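Local coordinates for protein flavin-containing monooxygenase (Allium sativum, PDB 6WPU) that probably uses its FAD cofactor to add oxygen to the sulfur of S-allyl-L-cysteine, forming a sulfoxide, at residues G275-H280 with V285-I290; G317-H322 with V335-K340; L327-L332 with K368-D373. One frame throughout, in Å; residues are numbered along the deposited sequence.

Contact 1 (G275-H280 with V285-I290); sequences GSVVFH and VHVDVI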
# COMPACT_ATOMS: atom_id res chain seq x y z
N GLY A 275 -32.74 0.76 11.79
CA GLY A 275 -31.86 -0.07 11.00
C GLY A 275 -31.88 0.23 9.52
O GLY A 275 -31.00 -0.27 8.80
N SER A 276 -32.81 1.04 9.03
CA SER A 276 -32.88 1.32 7.61
C SER A 276 -31.78 2.30 7.19
O SER A 276 -31.33 3.15 7.97
CB SER A 276 -34.25 1.87 7.22
OG SER A 276 -34.65 2.93 8.05
N VAL A 277 -31.34 2.15 5.94
CA VAL A 277 -30.38 3.05 5.30
C VAL A 277 -31.01 3.55 4.00
O VAL A 277 -31.49 2.75 3.19
CB VAL A 277 -29.05 2.34 5.02
CG1 VAL A 277 -28.09 3.27 4.28
CG2 VAL A 277 -28.42 1.85 6.33
N VAL A 278 -31.03 4.87 3.82
CA VAL A 278 -31.61 5.49 2.63
C VAL A 278 -30.47 6.03 1.79
O VAL A 278 -29.58 6.73 2.30
CB VAL A 278 -32.61 6.61 3.00
CG1 VAL A 278 -33.40 7.06 1.76
CG2 VAL A 278 -33.54 6.13 4.09
N PHE A 279 -30.45 5.67 0.52
CA PHE A 279 -29.43 6.16 -0.39
C PHE A 279 -29.95 7.41 -1.10
O PHE A 279 -31.15 7.70 -1.10
CB PHE A 279 -29.03 5.08 -1.39
CG PHE A 279 -28.35 3.90 -0.75
CD1 PHE A 279 -29.08 2.79 -0.36
CD2 PHE A 279 -26.97 3.91 -0.52
CE1 PHE A 279 -28.46 1.70 0.24
CE2 PHE A 279 -26.36 2.83 0.07
CZ PHE A 279 -27.10 1.72 0.46
N HIS A 280 -29.02 8.18 -1.67
CA HIS A 280 -29.42 9.39 -2.37
C HIS A 280 -30.38 9.10 -3.52
O HIS A 280 -31.26 9.91 -3.81
CB HIS A 280 -28.20 10.14 -2.89
CG HIS A 280 -28.54 11.20 -3.89
ND1 HIS A 280 -28.96 12.46 -3.53
CD2 HIS A 280 -28.54 11.18 -5.25
CE1 HIS A 280 -29.20 13.17 -4.61
NE2 HIS A 280 -28.96 12.42 -5.67
N VAL A 285 -33.41 0.48 2.56
CA VAL A 285 -33.32 -0.94 2.87
C VAL A 285 -32.89 -1.12 4.33
O VAL A 285 -32.15 -0.31 4.88
CB VAL A 285 -32.36 -1.65 1.88
CG1 VAL A 285 -30.90 -1.21 2.10
CG2 VAL A 285 -32.52 -3.17 1.94
N HIS A 286 -33.40 -2.18 4.96
CA HIS A 286 -32.96 -2.52 6.31
C HIS A 286 -31.61 -3.23 6.22
O HIS A 286 -31.46 -4.21 5.48
CB HIS A 286 -33.96 -3.40 7.06
CG HIS A 286 -33.47 -3.80 8.42
ND1 HIS A 286 -32.73 -4.95 8.63
CD2 HIS A 286 -33.54 -3.18 9.61
CE1 HIS A 286 -32.40 -5.03 9.91
NE2 HIS A 286 -32.88 -3.96 10.53
N VAL A 287 -30.65 -2.75 6.99
CA VAL A 287 -29.25 -3.16 6.84
C VAL A 287 -28.77 -3.76 8.16
O VAL A 287 -29.02 -3.20 9.23
CB VAL A 287 -28.37 -1.98 6.42
CG1 VAL A 287 -26.88 -2.40 6.36
CG2 VAL A 287 -28.86 -1.42 5.10
N ASP A 288 -28.11 -4.91 8.06
CA ASP A 288 -27.46 -5.59 9.18
C ASP A 288 -26.03 -5.11 9.41
O ASP A 288 -25.61 -4.97 10.57
CB ASP A 288 -27.46 -7.10 8.94
CG ASP A 288 -28.87 -7.64 8.64
OD1 ASP A 288 -29.72 -7.58 9.55
OD2 ASP A 288 -29.12 -8.08 7.49
N VAL A 289 -25.26 -4.87 8.34
CA VAL A 289 -23.83 -4.55 8.43
C VAL A 289 -23.50 -3.39 7.50
O VAL A 289 -23.88 -3.39 6.32
CB VAL A 289 -22.94 -5.76 8.07
CG1 VAL A 289 -21.43 -5.39 8.29
CG2 VAL A 289 -23.32 -6.98 8.85
N ILE A 290 -22.78 -2.40 8.03
CA ILE A 290 -22.16 -1.35 7.23
C ILE A 290 -20.66 -1.53 7.33
O ILE A 290 -20.11 -1.56 8.43
CB ILE A 290 -22.57 0.06 7.69
CG1 ILE A 290 -24.08 0.28 7.52
CG2 ILE A 290 -21.79 1.10 6.91
CD1 ILE A 290 -24.56 1.58 8.08

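Contact 2 (G317-H322 with V335-K340); sequences GPLYKH and VGIPWK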
# COMPACT_ATOMS: atom_id res chain seq x y z
N GLY A 317 5.06 14.99 5.44
CA GLY A 317 6.32 15.64 5.18
C GLY A 317 6.47 17.02 5.78
O GLY A 317 6.06 17.27 6.91
N PRO A 318 7.05 17.95 5.00
CA PRO A 318 7.39 17.86 3.57
C PRO A 318 8.41 16.78 3.17
O PRO A 318 9.37 16.51 3.92
CB PRO A 318 7.94 19.26 3.26
CG PRO A 318 8.36 19.82 4.57
CD PRO A 318 7.37 19.28 5.56
N LEU A 319 8.17 16.13 2.03
CA LEU A 319 9.02 15.06 1.52
C LEU A 319 9.41 15.37 0.09
O LEU A 319 8.55 15.49 -0.79
CB LEU A 319 8.32 13.70 1.57
CG LEU A 319 7.99 13.10 2.94
CD1 LEU A 319 7.40 11.71 2.77
CD2 LEU A 319 9.23 13.08 3.83
N TYR A 320 10.71 15.51 -0.14
CA TYR A 320 11.21 15.75 -1.48
C TYR A 320 11.05 14.47 -2.29
O TYR A 320 11.52 13.41 -1.87
CB TYR A 320 12.67 16.20 -1.41
CG TYR A 320 13.34 16.35 -2.74
CD1 TYR A 320 12.86 17.25 -3.70
CD2 TYR A 320 14.45 15.57 -3.06
CE1 TYR A 320 13.48 17.38 -4.94
CE2 TYR A 320 15.07 15.69 -4.29
CZ TYR A 320 14.59 16.60 -5.22
OH TYR A 320 15.24 16.70 -6.43
N LYS A 321 10.35 14.57 -3.43
CA LYS A 321 10.05 13.42 -4.29
C LYS A 321 9.37 12.29 -3.50
O LYS A 321 9.54 11.11 -3.82
CB LYS A 321 11.33 12.90 -4.98
CG LYS A 321 12.08 13.96 -5.79
CD LYS A 321 11.14 14.63 -6.79
CE LYS A 321 11.92 15.51 -7.76
NZ LYS A 321 11.02 16.34 -8.59
N HIS A 322 8.61 12.66 -2.47
CA HIS A 322 7.86 11.72 -1.62
C HIS A 322 8.77 10.83 -0.77
O HIS A 322 8.32 9.81 -0.23
CB HIS A 322 6.90 10.82 -2.42
CG HIS A 322 6.04 11.56 -3.41
ND1 HIS A 322 4.87 12.21 -3.05
CD2 HIS A 322 6.15 11.71 -4.75
CE1 HIS A 322 4.32 12.76 -4.12
NE2 HIS A 322 5.07 12.46 -5.17
N VAL A 335 10.37 4.86 2.11
CA VAL A 335 10.12 4.06 0.91
C VAL A 335 8.66 3.62 0.91
O VAL A 335 8.15 3.11 1.92
CB VAL A 335 11.07 2.85 0.82
CG1 VAL A 335 10.69 1.95 -0.36
CG2 VAL A 335 12.50 3.31 0.63
N GLY A 336 7.98 3.82 -0.22
CA GLY A 336 6.63 3.31 -0.39
C GLY A 336 5.51 4.23 0.05
O GLY A 336 4.39 3.76 0.26
N ILE A 337 5.79 5.53 0.22
CA ILE A 337 4.72 6.49 0.52
C ILE A 337 3.68 6.58 -0.60
O ILE A 337 2.48 6.60 -0.29
CB ILE A 337 5.33 7.87 0.85
CG1 ILE A 337 6.17 7.83 2.15
CG2 ILE A 337 4.24 8.92 0.94
CD1 ILE A 337 5.40 7.48 3.37
N PRO A 338 4.06 6.68 -1.88
CA PRO A 338 3.04 6.95 -2.91
C PRO A 338 1.98 5.86 -2.99
O PRO A 338 2.19 4.72 -2.58
CB PRO A 338 3.86 7.02 -4.21
CG PRO A 338 5.26 7.46 -3.74
CD PRO A 338 5.43 6.73 -2.44
N TRP A 339 0.81 6.23 -3.51
CA TRP A 339 -0.26 5.26 -3.68
C TRP A 339 -0.91 5.44 -5.05
O TRP A 339 -0.58 6.36 -5.81
CB TRP A 339 -1.30 5.33 -2.55
CG TRP A 339 -1.86 6.68 -2.23
CD1 TRP A 339 -1.21 7.71 -1.61
CD2 TRP A 339 -3.19 7.15 -2.47
NE1 TRP A 339 -2.04 8.79 -1.46
CE2 TRP A 339 -3.27 8.47 -1.98
CE3 TRP A 339 -4.33 6.58 -3.06
CZ2 TRP A 339 -4.45 9.24 -2.06
CZ3 TRP A 339 -5.51 7.35 -3.14
CH2 TRP A 339 -5.55 8.66 -2.64
N LYS A 340 -1.83 4.51 -5.36
CA LYS A 340 -2.31 4.27 -6.72
C LYS A 340 -1.14 3.93 -7.65
O LYS A 340 -1.04 4.43 -8.78
CB LYS A 340 -3.14 5.45 -7.25
CG LYS A 340 -4.60 5.47 -6.75
CD LYS A 340 -5.45 4.39 -7.41
CE LYS A 340 -6.90 4.41 -6.89
NZ LYS A 340 -7.83 3.48 -7.62
O HOH W 1 8.26 7.09 -0.32

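Contact 3 (L327-L332 with K368-D373); sequences LLAPSL and KEMMED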
# COMPACT_ATOMS: atom_id res chain seq x y z
N LEU A 327 14.99 18.93 5.53
CA LEU A 327 15.88 19.31 6.62
C LEU A 327 16.68 18.14 7.18
O LEU A 327 17.71 18.36 7.81
CB LEU A 327 15.09 19.97 7.75
CG LEU A 327 14.59 21.36 7.38
CD1 LEU A 327 13.84 22.01 8.54
CD2 LEU A 327 15.76 22.22 6.92
N LEU A 328 16.23 16.90 6.95
CA LEU A 328 16.87 15.72 7.53
C LEU A 328 17.46 14.80 6.47
O LEU A 328 17.82 13.66 6.79
CB LEU A 328 15.86 14.95 8.39
CG LEU A 328 15.22 15.69 9.55
CD1 LEU A 328 14.07 14.87 10.13
CD2 LEU A 328 16.26 15.98 10.61
N ALA A 329 17.54 15.24 5.22
CA ALA A 329 18.02 14.40 4.13
C ALA A 329 19.54 14.43 4.07
O ALA A 329 20.13 15.49 4.29
CB ALA A 329 17.45 14.87 2.80
N PRO A 330 20.20 13.31 3.75
CA PRO A 330 19.59 12.01 3.41
C PRO A 330 19.51 11.01 4.56
O PRO A 330 19.20 9.84 4.31
CB PRO A 330 20.53 11.48 2.34
CG PRO A 330 21.91 11.95 2.84
CD PRO A 330 21.65 13.32 3.47
N SER A 331 19.79 11.43 5.80
CA SER A 331 19.84 10.49 6.90
C SER A 331 18.46 9.95 7.28
O SER A 331 18.36 8.93 7.97
CB SER A 331 20.54 11.14 8.11
OG SER A 331 19.71 12.10 8.75
N LEU A 332 17.38 10.59 6.84
CA LEU A 332 16.06 10.01 7.04
C LEU A 332 15.35 9.98 5.69
O LEU A 332 15.39 10.97 4.95
CB LEU A 332 15.25 10.80 8.08
CG LEU A 332 13.84 10.27 8.34
CD1 LEU A 332 13.87 8.91 9.04
CD2 LEU A 332 13.03 11.27 9.15
N LYS A 368 17.50 23.99 0.81
CA LYS A 368 16.60 25.04 0.35
C LYS A 368 15.96 24.67 -0.99
O LYS A 368 14.76 24.88 -1.19
CB LYS A 368 17.36 26.36 0.23
CG LYS A 368 16.48 27.59 0.02
CD LYS A 368 17.31 28.80 -0.40
CE LYS A 368 16.43 30.02 -0.60
NZ LYS A 368 14.99 29.64 -0.54
N GLU A 369 16.75 24.10 -1.91
CA GLU A 369 16.19 23.70 -3.19
C GLU A 369 15.19 22.57 -3.04
O GLU A 369 14.13 22.58 -3.68
CB GLU A 369 17.31 23.30 -4.15
CG GLU A 369 17.96 24.48 -4.85
CD GLU A 369 19.42 24.23 -5.19
OE1 GLU A 369 19.97 23.18 -4.78
OE2 GLU A 369 20.02 25.09 -5.86
N MET A 370 15.50 21.59 -2.19
CA MET A 370 14.52 20.54 -1.94
C MET A 370 13.25 21.12 -1.34
O MET A 370 12.14 20.74 -1.75
CB MET A 370 15.11 19.47 -1.01
CG MET A 370 16.13 18.58 -1.70
SD MET A 370 16.60 17.19 -0.65
CE MET A 370 17.83 17.96 0.41
N MET A 371 13.38 22.04 -0.39
CA MET A 371 12.21 22.61 0.24
C MET A 371 11.40 23.46 -0.75
O MET A 371 10.17 23.44 -0.73
CB MET A 371 12.62 23.43 1.46
CG MET A 371 11.43 23.92 2.27
SD MET A 371 10.39 22.58 2.91
CE MET A 371 11.45 21.98 4.24
N GLU A 372 12.09 24.18 -1.65
CA GLU A 372 11.39 24.92 -2.70
C GLU A 372 10.66 23.99 -3.65
O GLU A 372 9.56 24.31 -4.13
CB GLU A 372 12.38 25.79 -3.47
CG GLU A 372 12.92 26.95 -2.67
CD GLU A 372 14.02 27.71 -3.38
OE1 GLU A 372 14.59 27.20 -4.38
OE2 GLU A 372 14.33 28.84 -2.94
N ASP A 373 11.24 22.82 -3.93
CA ASP A 373 10.58 21.88 -4.82
C ASP A 373 9.27 21.37 -4.22
O ASP A 373 8.24 21.28 -4.91
CB ASP A 373 11.52 20.72 -5.14
CG ASP A 373 11.04 19.88 -6.30
OD1 ASP A 373 10.96 20.41 -7.43
OD2 ASP A 373 10.73 18.69 -6.09

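Contact 1 (G275-H280 with V285-I290)
Gly-275 O is gripped by two N-H groups. Val-287 N lies 3.1 Å from Gly-275 O; the other donor is Trp-197 NE1 from a nearby loop. The bond from Val-287 N is fairly straight at hydrogen (162°), but the donor sits 42° above the carbonyl plane. Val-277 and Val-285 then form a hydrogen-bonded antiparallel pair. Val-277 N reaches Val-285 O over 2.8 Å, and Val-285 N returns to Val-277 O over 3.0 Å. Ser-276 and His-286 are the neighbouring non-hydrogen-bonded pair, and there Ser-276 CA makes a C-H contact of 3.3 Å to Val-285 O.

This is a beta hairpin of strands 276-279 and 284-286, within the mixed sheet of a flavin-containing monooxygenase. As in relatives, that sheet probably belongs to the NADPH-binding domain.

On the buried side of the hairpin, Val-277 CG2 presses on Val-287 CG2 at 3.5 Å. Each CG2 lies anti to its carbonyl carbon, which leads the two branches into each other. Ile-290 CD1 adds a looser touch on Val-277 CG2. Val-285 CG1 comes to the edge of the Phe-279 ring, 4.2 Å from CE1. Val-219 of strand 217-221 touches both Phe-279 and Val-287. On the other side, the His-286 ring lies obliquely beside Gly-275, with CD2 3.8 Å from Gly-275 C. Ser-276 OG is hydrogen-bonded to Asp-274 OD1 and His-272 ND1.

Contact 2 (G317-H322 with V335-K340)
Ile-337 packs against the backbone of His-322 and the side chain of Leu-319. Ile-337 CB lies 3.7 Å from His-322 O. Ile-337 CG1 is close to the same oxygen and also meets Leu-319 CD1 at 4.1 Å. The torsion about CA-CB places CG1 anti to the carbonyl carbon (chi1 -65°), which carries this branch toward Leu-319. The two side chains cross at about a right angle, and Ile-337 CG1 and Leu-319 CD1 are their nearest atoms. The tip of the isoleucine, CD1, lies beyond CG1, which makes the nearer approach to Leu-319. The Ile-337 side chain is also about 8 Å from the bound FAD, near the cofactor but not touching it.

Next along the chain, Pro-338 CG meets His-322 CB at 4.0 Å, and the imidazole ring approaches it obliquely. The ring is fixed at its polar end by His-392, since the two ND1 atoms share a hydrogen bond. One of them must donate and the other accept.

A type II beta turn from Leu-319 to His-322 brings these two residues to the same side. It is closed by a 3.3 Å bond from His-322 N to Leu-319 O. The segment 335-340 follows strand 332-334 of the parallel sheet and leads toward helix 343-358. Gln-350 of that helix bonds to Gly-336 N and touches Pro-338.

No direct hydrogen bond joins 317-322 to 335-340. A water donates to His-322 O over 2.7 Å and accepts from Ile-337 N over 3.0 Å. The apolar carbons thus pack beside a backbone carbonyl and amide whose polarity is met through this water.

Contact 3 (L327-L332 with K368-D373)
Ala-329 CB and Met-370 CE form the closer half of this contact, 3.9 Å apart. Met-370 reaches out from helix 367-383. Its chain runs extended through chi2 and then bends at chi3 (-82°), which places the terminal methyl on the alanine. The same methionine is buried. A sulfate ion, probably from the crystallisation liquor, lies about 6 Å from its side chain.

The other half is looser. Leu-327 CG and Met-371 CE are 4.5 Å apart, and Leu-327 is exposed. Met-371 takes a doubly bent path, with chi2 60° and chi3 74°, that also lays it against Pro-326. No hydrogen bond crosses between the segments, so they are held by apolar touches alone.

On the exposed side of the helix, Lys-368 and Glu-372, one turn apart, form a salt bridge within the helix. It takes no part across the contact and does not reach the loop.

The loop turns through a cis peptide between Ala-329 and Pro-330, then enters strand 332-334, an outermost strand of the parallel sheet. Pro-330 rests on Val-357 and Leu-358 of helix 343-358. Leu-332 lies against Val-176 and Val-178 of strand 175-178. Contact 3 therefore joins helix 367-383 to the loop leading into that sheet edge.

Overall arrangement
From the N terminus, contact 1 comes first. It closes a short hairpin turn and is complete before the others begin. It belongs to the mixed sheet, with its centre about 37 Å from that of contact 2 and about 49 Å from that of contact 3. Contacts 2 and 3 then cross: segment 317-322 is followed by 327-332, then 335-340, and last 368-373. Strand 332-334 lies between the loops they hold. The two contacts also touch. Pro-318 meets Met-371, Tyr-320 meets Met-370, and Lys-321 forms a long, weak ion pair with Asp-373. Together they tie helix 367-383 to the loops flanking the parallel sheet, with contact 2 the one near FAD.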